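Local coordinates for protein TRAP-type transporter, periplasmic component (Cupriavidus necator, PDB 4P8B) that probably captures 2-acetolactate or a related small hydroxy acid in the periplasm and delivers it to a TRAP-type membrane transporter for uptake, at residues A[30-35]-A[63-68]; A[36-41]-A[70-75]; A[91-96]-A[246-251]. All blocks are in the same frame, centred on the assembly; numbering follows the deposited sequence.

Contact 1: A[30-35]-A[63-68]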
loop_
_atom_site.group_PDB
_atom_site.type_symbol
_atom_site.label_atom_id
_atom_site.label_comp_id
_atom_site.label_asym_id
_atom_site.label_seq_id
_atom_site.Cartn_x
_atom_site.Cartn_y
_atom_site.Cartn_z
ATOM N N LYS A 30 11.929 -27.152 -2.468
ATOM C CA LYS A 30 12.418 -26.687 -1.168
ATOM C C LYS A 30 11.542 -27.230 -0.017
ATOM O O LYS A 30 10.329 -27.372 -0.166
ATOM C CB LYS A 30 12.360 -25.152 -1.115
ATOM C CG LYS A 30 13.561 -24.297 -1.600
ATOM C CD LYS A 30 13.064 -22.826 -1.817
ATOM C CE LYS A 30 14.091 -21.721 -1.494
ATOM N NZ LYS A 30 14.862 -21.235 -2.698
ATOM N N SER A 31 12.147 -27.490 1.136
ATOM C CA SER A 31 11.413 -27.856 2.350
ATOM C C SER A 31 10.615 -26.685 2.972
ATOM O O SER A 31 9.626 -26.892 3.681
ATOM C CB SER A 31 12.394 -28.363 3.399
ATOM O OG SER A 31 11.731 -28.599 4.629
ATOM N N GLU A 32 11.069 -25.458 2.753
ATOM C CA GLU A 32 10.355 -24.289 3.265
ATOM C C GLU A 32 10.548 -23.171 2.281
ATOM O O GLU A 32 11.655 -22.968 1.782
ATOM C CB GLU A 32 10.900 -23.902 4.637
ATOM C CG GLU A 32 10.183 -22.763 5.331
ATOM C CD GLU A 32 10.587 -22.680 6.793
ATOM O OE1 GLU A 32 11.663 -22.113 7.081
ATOM O OE2 GLU A 32 9.850 -23.223 7.649
ATOM N N TYR A 33 9.461 -22.462 1.973
ATOM C CA TYR A 33 9.527 -21.289 1.121
ATOM C C TYR A 33 9.330 -20.068 1.988
ATOM O O TYR A 33 8.660 -20.142 2.997
ATOM C CB TYR A 33 8.462 -21.350 0.025
ATOM C CG TYR A 33 8.753 -22.426 -0.996
ATOM C CD1 TYR A 33 8.332 -23.732 -0.795
ATOM C CD2 TYR A 33 9.481 -22.137 -2.136
ATOM C CE1 TYR A 33 8.617 -24.732 -1.720
ATOM C CE2 TYR A 33 9.784 -23.141 -3.065
ATOM C CZ TYR A 33 9.333 -24.419 -2.842
ATOM O OH TYR A 33 9.627 -25.434 -3.742
ATOM N N LYS A 34 9.957 -18.982 1.588
ATOM C CA LYS A 34 9.953 -17.781 2.402
ATOM C C LYS A 34 9.035 -16.715 1.792
ATOM O O LYS A 34 9.244 -16.301 0.660
ATOM C CB LYS A 34 11.383 -17.251 2.502
ATOM C CG LYS A 34 12.387 -18.276 2.937
ATOM C CD LYS A 34 13.741 -17.630 3.100
ATOM C CE LYS A 34 14.774 -18.655 3.518
ATOM N NZ LYS A 34 16.142 -18.138 3.276
HETATM N N MSE A 35 8.056 -16.239 2.570
HETATM C CA MSE A 35 7.160 -15.163 2.133
HETATM C C MSE A 35 7.471 -13.873 2.889
HETATM O O MSE A 35 7.403 -13.806 4.126
HETATM C CB MSE A 35 5.706 -15.519 2.380
HETATM C CG MSE A 35 4.773 -14.445 1.793
HETATM SE SE MSE A 35 2.920 -14.598 2.390
HETATM C CE MSE A 35 2.539 -16.397 1.742
ATOM N N ARG A 63 2.614 -30.234 0.549
ATOM C CA ARG A 63 3.831 -30.258 -0.245
ATOM C C ARG A 63 4.518 -28.912 -0.314
ATOM O O ARG A 63 5.737 -28.833 -0.306
ATOM C CB ARG A 63 3.555 -30.770 -1.657
ATOM C CG ARG A 63 3.247 -32.273 -1.685
ATOM C CD ARG A 63 3.081 -32.819 -3.090
ATOM N NE ARG A 63 1.979 -32.182 -3.767
ATOM C CZ ARG A 63 2.117 -31.229 -4.677
ATOM N NH1 ARG A 63 3.330 -30.818 -5.046
ATOM N NH2 ARG A 63 1.040 -30.684 -5.216
ATOM N N ILE A 64 3.739 -27.840 -0.387
ATOM C CA ILE A 64 4.334 -26.509 -0.395
ATOM C C ILE A 64 4.098 -25.840 0.955
ATOM O O ILE A 64 2.959 -25.517 1.307
ATOM C CB ILE A 64 3.801 -25.640 -1.538
ATOM C CG1 ILE A 64 4.119 -26.285 -2.888
ATOM C CG2 ILE A 64 4.428 -24.236 -1.457
ATOM C CD1 ILE A 64 3.611 -25.504 -4.080
ATOM N N ASN A 65 5.193 -25.665 1.692
ATOM C CA ASN A 65 5.189 -25.207 3.075
ATOM C C ASN A 65 5.862 -23.856 3.138
ATOM O O ASN A 65 7.036 -23.717 2.817
ATOM C CB ASN A 65 5.957 -26.206 3.960
ATOM C CG ASN A 65 6.232 -25.668 5.336
ATOM O OD1 ASN A 65 7.373 -25.687 5.807
ATOM N ND2 ASN A 65 5.191 -25.165 5.994
ATOM N N ILE A 66 5.098 -22.835 3.508
ATOM C CA ILE A 66 5.575 -21.464 3.431
ATOM C C ILE A 66 5.671 -20.823 4.813
ATOM O O ILE A 66 4.733 -20.893 5.600
ATOM C CB ILE A 66 4.631 -20.621 2.578
ATOM C CG1 ILE A 66 4.498 -21.197 1.165
ATOM C CG2 ILE A 66 5.122 -19.162 2.515
ATOM C CD1 ILE A 66 3.209 -20.753 0.461
ATOM N N LYS A 67 6.821 -20.222 5.093
ATOM C CA LYS A 67 7.031 -19.514 6.338
ATOM C C LYS A 67 6.932 -18.015 6.070
ATOM O O LYS A 67 7.512 -17.511 5.104
ATOM C CB LYS A 67 8.398 -19.857 6.921
ATOM C CG LYS A 67 8.737 -19.056 8.179
ATOM C CD LYS A 67 10.003 -19.556 8.870
ATOM C CE LYS A 67 9.785 -20.904 9.536
ATOM N NZ LYS A 67 8.998 -20.792 10.794
ATOM N N LEU A 68 6.223 -17.316 6.957
ATOM C CA LEU A 68 6.082 -15.863 6.889
ATOM C C LEU A 68 7.268 -15.166 7.559
ATOM O O LEU A 68 7.727 -15.571 8.623
ATOM C CB LEU A 68 4.781 -15.421 7.560
ATOM C CG LEU A 68 3.504 -15.395 6.713
ATOM C CD1 LEU A 68 3.303 -16.610 5.843
ATOM C CD2 LEU A 68 2.309 -15.184 7.670
HETATM O O HOH W 1 7.438 -27.305 1.127
#
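Met35, a selenomethionine, touches the neighbouring strand at its CB and at its SE and CE. Its CB rests 3.7 Å from Ile66 CG2. CG stands anti to the backbone N (chi1 -174°), which carries the chain outward beside Leu68, the two side chains running the same way, and SE comes to 4.0 Å from Leu68 CD1. A bend at the last torsion turns CE back, to 3.9 Å from Ile66 CG2, while Trp52 and Ala53 of helix 44-59 pack on the same side chain.

The backbones run parallel. Tyr33 N donates to Asn65 O, Lys67 N to Tyr33 O at 2.8 Å, and Met35 N to Lys67 O. Tyr33 also brings its ring edge to Asn65 O in the ring plane and its CD1 to Ile64 CG2, and its hydroxyl bonds Trp256 NE1.

On the opposite face the extended Glu32 lies against the bent Lys67: OE2 sits 3.0 Å from Lys67 CE, yet 4.1 Å from Lys67 NZ, too far for a salt bridge. A water sits between Lys30 O, Arg63 O and Asn65 N, accepting from the last. Strands 33-36 and 66-69, joined through helix 44-59, form a beta-alpha-beta unit at the sheet's edge.

Contact 2: A[36-41]-A[70-75]. With X2X ((2S)-2-hydroxy-2-methyl-3-oxobutanoic acid), chain D.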
loop_
_atom_site.group_PDB
_atom_site.type_symbol
_atom_site.label_atom_id
_atom_site.label_comp_id
_atom_site.label_asym_id
_atom_site.label_seq_id
_atom_site.Cartn_x
_atom_site.Cartn_y
_atom_site.Cartn_z
ATOM N N SER A 36 7.817 -12.831 2.152
ATOM C CA SER A 36 8.113 -11.552 2.760
ATOM C C SER A 36 6.843 -10.721 2.945
ATOM O O SER A 36 5.997 -10.658 2.032
ATOM C CB SER A 36 9.110 -10.785 1.890
ATOM O OG SER A 36 9.467 -9.583 2.555
ATOM N N LEU A 37 6.716 -10.068 4.111
ATOM C CA LEU A 37 5.613 -9.149 4.420
ATOM C C LEU A 37 6.187 -7.999 5.223
ATOM O O LEU A 37 6.907 -8.254 6.193
ATOM C CB LEU A 37 4.592 -9.835 5.327
ATOM C CG LEU A 37 3.918 -11.076 4.761
ATOM C CD1 LEU A 37 3.161 -11.807 5.866
ATOM C CD2 LEU A 37 3.009 -10.744 3.600
ATOM N N VAL A 38 5.819 -6.756 4.905
ATOM C CA VAL A 38 6.189 -5.659 5.794
ATOM C C VAL A 38 5.401 -5.770 7.090
ATOM O O VAL A 38 5.978 -5.674 8.166
ATOM C CB VAL A 38 5.914 -4.288 5.161
ATOM C CG1 VAL A 38 6.195 -3.175 6.149
ATOM C CG2 VAL A 38 6.775 -4.088 3.952
ATOM N N LEU A 39 4.098 -6.008 6.985
ATOM C CA LEU A 39 3.195 -6.081 8.144
ATOM C C LEU A 39 2.781 -7.512 8.440
ATOM O O LEU A 39 2.454 -8.276 7.520
ATOM C CB LEU A 39 1.944 -5.250 7.852
ATOM C CG LEU A 39 2.184 -3.761 7.591
ATOM C CD1 LEU A 39 0.842 -3.035 7.405
ATOM C CD2 LEU A 39 2.983 -3.136 8.731
ATOM N N GLY A 40 2.803 -7.861 9.708
ATOM C CA GLY A 40 2.426 -9.177 10.156
ATOM C C GLY A 40 0.934 -9.320 10.355
ATOM O O GLY A 40 0.156 -8.427 10.032
ATOM N N PRO A 41 0.515 -10.462 10.896
ATOM C CA PRO A 41 -0.895 -10.847 11.007
ATOM C C PRO A 41 -1.773 -9.973 11.928
ATOM O O PRO A 41 -2.973 -10.203 11.979
ATOM C CB PRO A 41 -0.820 -12.268 11.573
ATOM C CG PRO A 41 0.549 -12.754 11.233
ATOM C CD PRO A 41 1.430 -11.559 11.247
ATOM N N PRO A 70 7.592 -11.515 8.550
ATOM C CA PRO A 70 7.097 -10.145 8.703
ATOM C C PRO A 70 8.202 -9.166 9.077
ATOM O O PRO A 70 9.319 -9.550 9.443
ATOM C CB PRO A 70 6.058 -10.278 9.810
ATOM C CG PRO A 70 6.537 -11.434 10.638
ATOM C CD PRO A 70 7.171 -12.390 9.659
ATOM N N GLY A 71 7.868 -7.896 9.029
ATOM C CA GLY A 71 8.833 -6.849 9.261
ATOM C C GLY A 71 9.841 -6.652 8.152
ATOM O O GLY A 71 10.814 -5.928 8.312
ATOM N N THR A 72 9.635 -7.320 7.018
ATOM C CA THR A 72 10.594 -7.292 5.915
ATOM C C THR A 72 11.994 -7.691 6.386
ATOM O O THR A 72 13.000 -7.212 5.894
ATOM C CB THR A 72 10.613 -5.929 5.119
ATOM O OG1 THR A 72 9.812 -4.934 5.750
ATOM C CG2 THR A 72 10.038 -6.118 3.755
ATOM N N SER A 73 12.053 -8.649 7.298
ATOM C CA SER A 73 13.338 -9.083 7.841
ATOM C C SER A 73 14.266 -9.669 6.782
ATOM O O SER A 73 15.483 -9.601 6.938
ATOM C CB SER A 73 13.161 -10.119 8.955
ATOM O OG SER A 73 12.680 -11.343 8.425
ATOM N N LEU A 74 13.713 -10.222 5.703
ATOM C CA LEU A 74 14.562 -10.820 4.687
ATOM C C LEU A 74 15.430 -9.787 3.971
ATOM O O LEU A 74 16.425 -10.156 3.337
ATOM C CB LEU A 74 13.713 -11.618 3.694
ATOM C CG LEU A 74 13.125 -12.900 4.292
ATOM C CD1 LEU A 74 12.053 -13.523 3.404
ATOM C CD2 LEU A 74 14.218 -13.904 4.537
ATOM N N VAL A 75 15.039 -8.512 4.037
ATOM C CA VAL A 75 15.885 -7.407 3.571
ATOM C C VAL A 75 16.249 -6.443 4.722
ATOM O O VAL A 75 16.418 -5.245 4.523
ATOM C CB VAL A 75 15.246 -6.625 2.376
ATOM C CG1 VAL A 75 15.300 -7.484 1.130
ATOM C CG2 VAL A 75 13.813 -6.214 2.684
HETATM O OAD X2X D . 5.560 1.737 5.442
HETATM C CAH X2X D . 4.295 1.883 5.433
HETATM O OAE X2X D . 3.756 2.979 5.765
HETATM C CAI X2X D . 3.412 0.754 5.013
HETATM C CAB X2X D . 3.487 -0.326 6.071
HETATM O OAF X2X D . 2.121 1.205 4.718
HETATM C CAG X2X D . 3.986 0.269 3.721
HETATM O OAC X2X D . 4.717 -0.722 3.700
HETATM C CAA X2X D . 3.702 1.005 2.456
HETATM O O HOH W 2 10.804 -10.409 4.927
#
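Leu37 and Val38 offer successive carbonyls to the turn that begins at Pro70, and these backbone bonds fix the two loops together. Thr72 N donates to Leu37 O at 3.0 Å, approaching from 35° outside the carbonyl plane. Gly71 N makes a weak, bent bond to Val38 O, 3.0 Å long with an angle of 131° at the hydrogen. Pro70 CA adds a C-H...O contact to Leu37 O at 3.1 Å. Gly71 takes a positive phi, a conformation that suits glycine.

Van der Waals packing fills in beside these bonds. The Val38 and Thr72 side chains lie alongside each other, pointing the same way, with Val38 CG2 3.6 Å from Thr72 OG1. Thr72 CG2 touches both Val38 CG2 and Ser36 OG, and Pro70 CB rests on Gly40 CA.

Water supplies the remaining polar link: it donates to Ser36 OG at 2.8 Å and accepts from Leu74 N, tying the short 3-10 turn to the end of strand 33-36. Glu82 also hydrogen-bonds that hydroxyl.

Ligand contacts come from segment 36-41. With CG1 of Val38 anti to the backbone N (chi1 175°), this methyl reaches to 3.8 Å from OAC of the bound acetolactate, while CG2 stays with Thr72. Leu39 CD2 lies 3.9 Å from the ligand methyl CAB. Gln79, Asn100, Arg155, Arg176 and Asn216 hydrogen-bond the ligand; Val38 and Leu39 add apolar contacts to it, and the backbone bonds to 70-75 are consistent with holding 36-41 in place.

Contact 3: A[91-96]-A[246-251]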
loop_
_atom_site.group_PDB
_atom_site.type_symbol
_atom_site.label_atom_id
_atom_site.label_comp_id
_atom_site.label_asym_id
_atom_site.label_seq_id
_atom_site.Cartn_x
_atom_site.Cartn_y
_atom_site.Cartn_z
ATOM N N ILE A 91 14.091 -13.666 -1.657
ATOM C CA ILE A 91 12.715 -13.880 -1.208
ATOM C C ILE A 91 11.992 -14.736 -2.248
ATOM O O ILE A 91 12.063 -14.446 -3.446
ATOM C CB ILE A 91 11.977 -12.529 -1.061
ATOM C CG1 ILE A 91 12.636 -11.691 0.032
ATOM C CG2 ILE A 91 10.504 -12.739 -0.734
ATOM C CD1 ILE A 91 12.189 -10.252 0.036
ATOM N N ASP A 92 11.267 -15.750 -1.797
ATOM C CA ASP A 92 10.610 -16.677 -2.727
ATOM C C ASP A 92 9.275 -16.135 -3.205
ATOM O O ASP A 92 8.893 -16.331 -4.366
ATOM C CB ASP A 92 10.367 -18.023 -2.049
ATOM C CG ASP A 92 11.663 -18.746 -1.648
ATOM O OD1 ASP A 92 12.680 -18.654 -2.366
ATOM O OD2 ASP A 92 11.621 -19.403 -0.604
HETATM N N MSE A 93 8.556 -15.478 -2.301
HETATM C CA MSE A 93 7.232 -14.955 -2.609
HETATM C C MSE A 93 6.928 -13.813 -1.652
HETATM O O MSE A 93 7.616 -13.638 -0.644
HETATM C CB MSE A 93 6.147 -16.036 -2.532
HETATM C CG MSE A 93 5.939 -16.743 -1.193
HETATM SE SE MSE A 93 5.417 -18.680 -1.421
HETATM C CE MSE A 93 3.679 -18.392 -2.184
ATOM N N ALA A 94 5.914 -13.016 -1.942
ATOM C CA ALA A 94 5.612 -11.875 -1.092
ATOM C C ALA A 94 4.211 -11.371 -1.315
ATOM O O ALA A 94 3.612 -11.622 -2.367
ATOM C CB ALA A 94 6.604 -10.760 -1.367
ATOM N N VAL A 95 3.683 -10.685 -0.316
ATOM C CA VAL A 95 2.560 -9.780 -0.511
ATOM C C VAL A 95 3.149 -8.398 -0.280
ATOM O O VAL A 95 3.608 -8.112 0.816
ATOM C CB VAL A 95 1.384 -10.058 0.438
ATOM C CG1 VAL A 95 0.243 -9.109 0.124
ATOM C CG2 VAL A 95 0.925 -11.512 0.336
ATOM N N GLY A 96 3.223 -7.581 -1.320
ATOM C CA GLY A 96 3.866 -6.289 -1.232
ATOM C C GLY A 96 2.949 -5.131 -1.531
ATOM O O GLY A 96 1.956 -5.264 -2.230
ATOM N N PHE A 246 0.211 -9.953 -4.681
ATOM C CA PHE A 246 0.682 -11.284 -4.313
ATOM C C PHE A 246 1.601 -11.755 -5.445
ATOM O O PHE A 246 1.150 -11.833 -6.602
ATOM C CB PHE A 246 -0.517 -12.249 -4.179
ATOM C CG PHE A 246 -1.435 -11.975 -3.015
ATOM C CD1 PHE A 246 -2.231 -10.855 -2.986
ATOM C CD2 PHE A 246 -1.520 -12.878 -1.956
ATOM C CE1 PHE A 246 -3.064 -10.624 -1.934
ATOM C CE2 PHE A 246 -2.356 -12.642 -0.899
ATOM C CZ PHE A 246 -3.120 -11.530 -0.879
ATOM N N VAL A 247 2.855 -12.090 -5.150
ATOM C CA VAL A 247 3.820 -12.434 -6.194
ATOM C C VAL A 247 4.712 -13.587 -5.791
ATOM O O VAL A 247 4.895 -13.876 -4.615
ATOM C CB VAL A 247 4.759 -11.248 -6.538
ATOM C CG1 VAL A 247 3.980 -10.038 -6.992
ATOM C CG2 VAL A 247 5.652 -10.901 -5.348
ATOM N N VAL A 248 5.267 -14.250 -6.799
ATOM C CA VAL A 248 6.213 -15.345 -6.601
ATOM C C VAL A 248 7.411 -15.067 -7.490
ATOM O O VAL A 248 7.265 -14.640 -8.631
ATOM C CB VAL A 248 5.580 -16.698 -6.985
ATOM C CG1 VAL A 248 6.581 -17.848 -6.780
ATOM C CG2 VAL A 248 4.347 -16.955 -6.184
ATOM N N ASN A 249 8.609 -15.324 -6.979
ATOM C CA ASN A 249 9.810 -15.285 -7.809
ATOM C C ASN A 249 9.679 -16.223 -9.034
ATOM O O ASN A 249 9.117 -17.287 -8.909
ATOM C CB ASN A 249 11.028 -15.660 -6.953
ATOM C CG ASN A 249 12.258 -16.007 -7.789
ATOM O OD1 ASN A 249 12.406 -17.135 -8.280
ATOM N ND2 ASN A 249 13.132 -15.033 -7.983
ATOM N N LYS A 250 10.136 -15.754 -10.193
ATOM C CA LYS A 250 9.959 -16.453 -11.480
ATOM C C LYS A 250 10.546 -17.856 -11.461
ATOM O O LYS A 250 9.904 -18.805 -11.920
ATOM C CB LYS A 250 10.584 -15.611 -12.597
ATOM C CG LYS A 250 10.510 -16.212 -14.018
ATOM C CD LYS A 250 11.132 -15.230 -15.006
ATOM C CE LYS A 250 11.183 -15.777 -16.423
ATOM N NZ LYS A 250 9.829 -15.874 -17.030
ATOM N N GLN A 251 11.741 -18.008 -10.905
ATOM C CA GLN A 251 12.377 -19.326 -10.919
ATOM C C GLN A 251 11.709 -20.287 -9.927
ATOM O O GLN A 251 11.617 -21.482 -10.173
ATOM C CB GLN A 251 13.879 -19.206 -10.685
ATOM C CG GLN A 251 14.632 -18.601 -11.873
ATOM C CD GLN A 251 14.605 -17.085 -11.892
ATOM O OE1 GLN A 251 14.537 -16.444 -10.846
ATOM N NE2 GLN A 251 14.666 -16.503 -13.090
#
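Val95 CG2 sits over one face of the Phe246 ring, a CH-pi contact where two antiparallel strands meet in the mixed five-stranded sheet of this periplasmic binding protein. The methyl is 4.0 Å from the ring centroid and displaced toward the rim, closest to Phe246 CD2 at 3.6 Å. Valine and ring point the same way, and Trp52 of helix 44-59 meets the phenyl edge-to-face.

This is the tightly packed part. Ala94 and Val247 form a hydrogen-bonded pair: Ala94 N donates to Val247 O, and Val247 N to Ala94 O at 2.9 Å. On their face of the sheet Val247 CG2 lies 4.1 Å from Ala94 CB. On the face that carries Val95 and Phe246, Met93 and Val248 form a non-hydrogen-bonded pair, Met93 CB lying 4.2 Å from Val248 CG2 and only 3.3 Å from Val247 O. The selenomethionine SE reaches past strand 33-36 to Ile66, while its CG packs on Met35.

Contact thins toward helix 250-255. Asn249 N still donates to Asp92 O at 2.8 Å, but beyond it the partly exposed Lys250 and exposed Gln251 do not touch segment 91-96. The Asp92 carboxylate turns to strand 33-36, accepting from Lys34 N. Asn249 is the N-cap residue: its ND2 bonds Ile86 O, and its OD1 accepts from Ile252 N and, in a weak capping bond 2.8 Å long and 120° at the hydrogen, from Gln251 N.

From the N terminus the chain enters strand 33-36, and contact 1 pairs it with strand 66-69 after the excursion through helix 44-59. Contact 2 carries on from the ends of the same two strands, so its segments alternate with those of contact 1 and the two closures cross; Leu68 CG touches Leu37 CD1 where they adjoin. Contact 3 opens only after both have closed, and shuts a far longer loop of about 150 residues. Its strand 93-97 lies beside strand 33-36, with Lys34 and Ser36 bonded to Met93. With the pairing of 33-36 and 93-97 between them, contacts 1 and 3 span four neighbouring strands, and contact 2 faces the ligand.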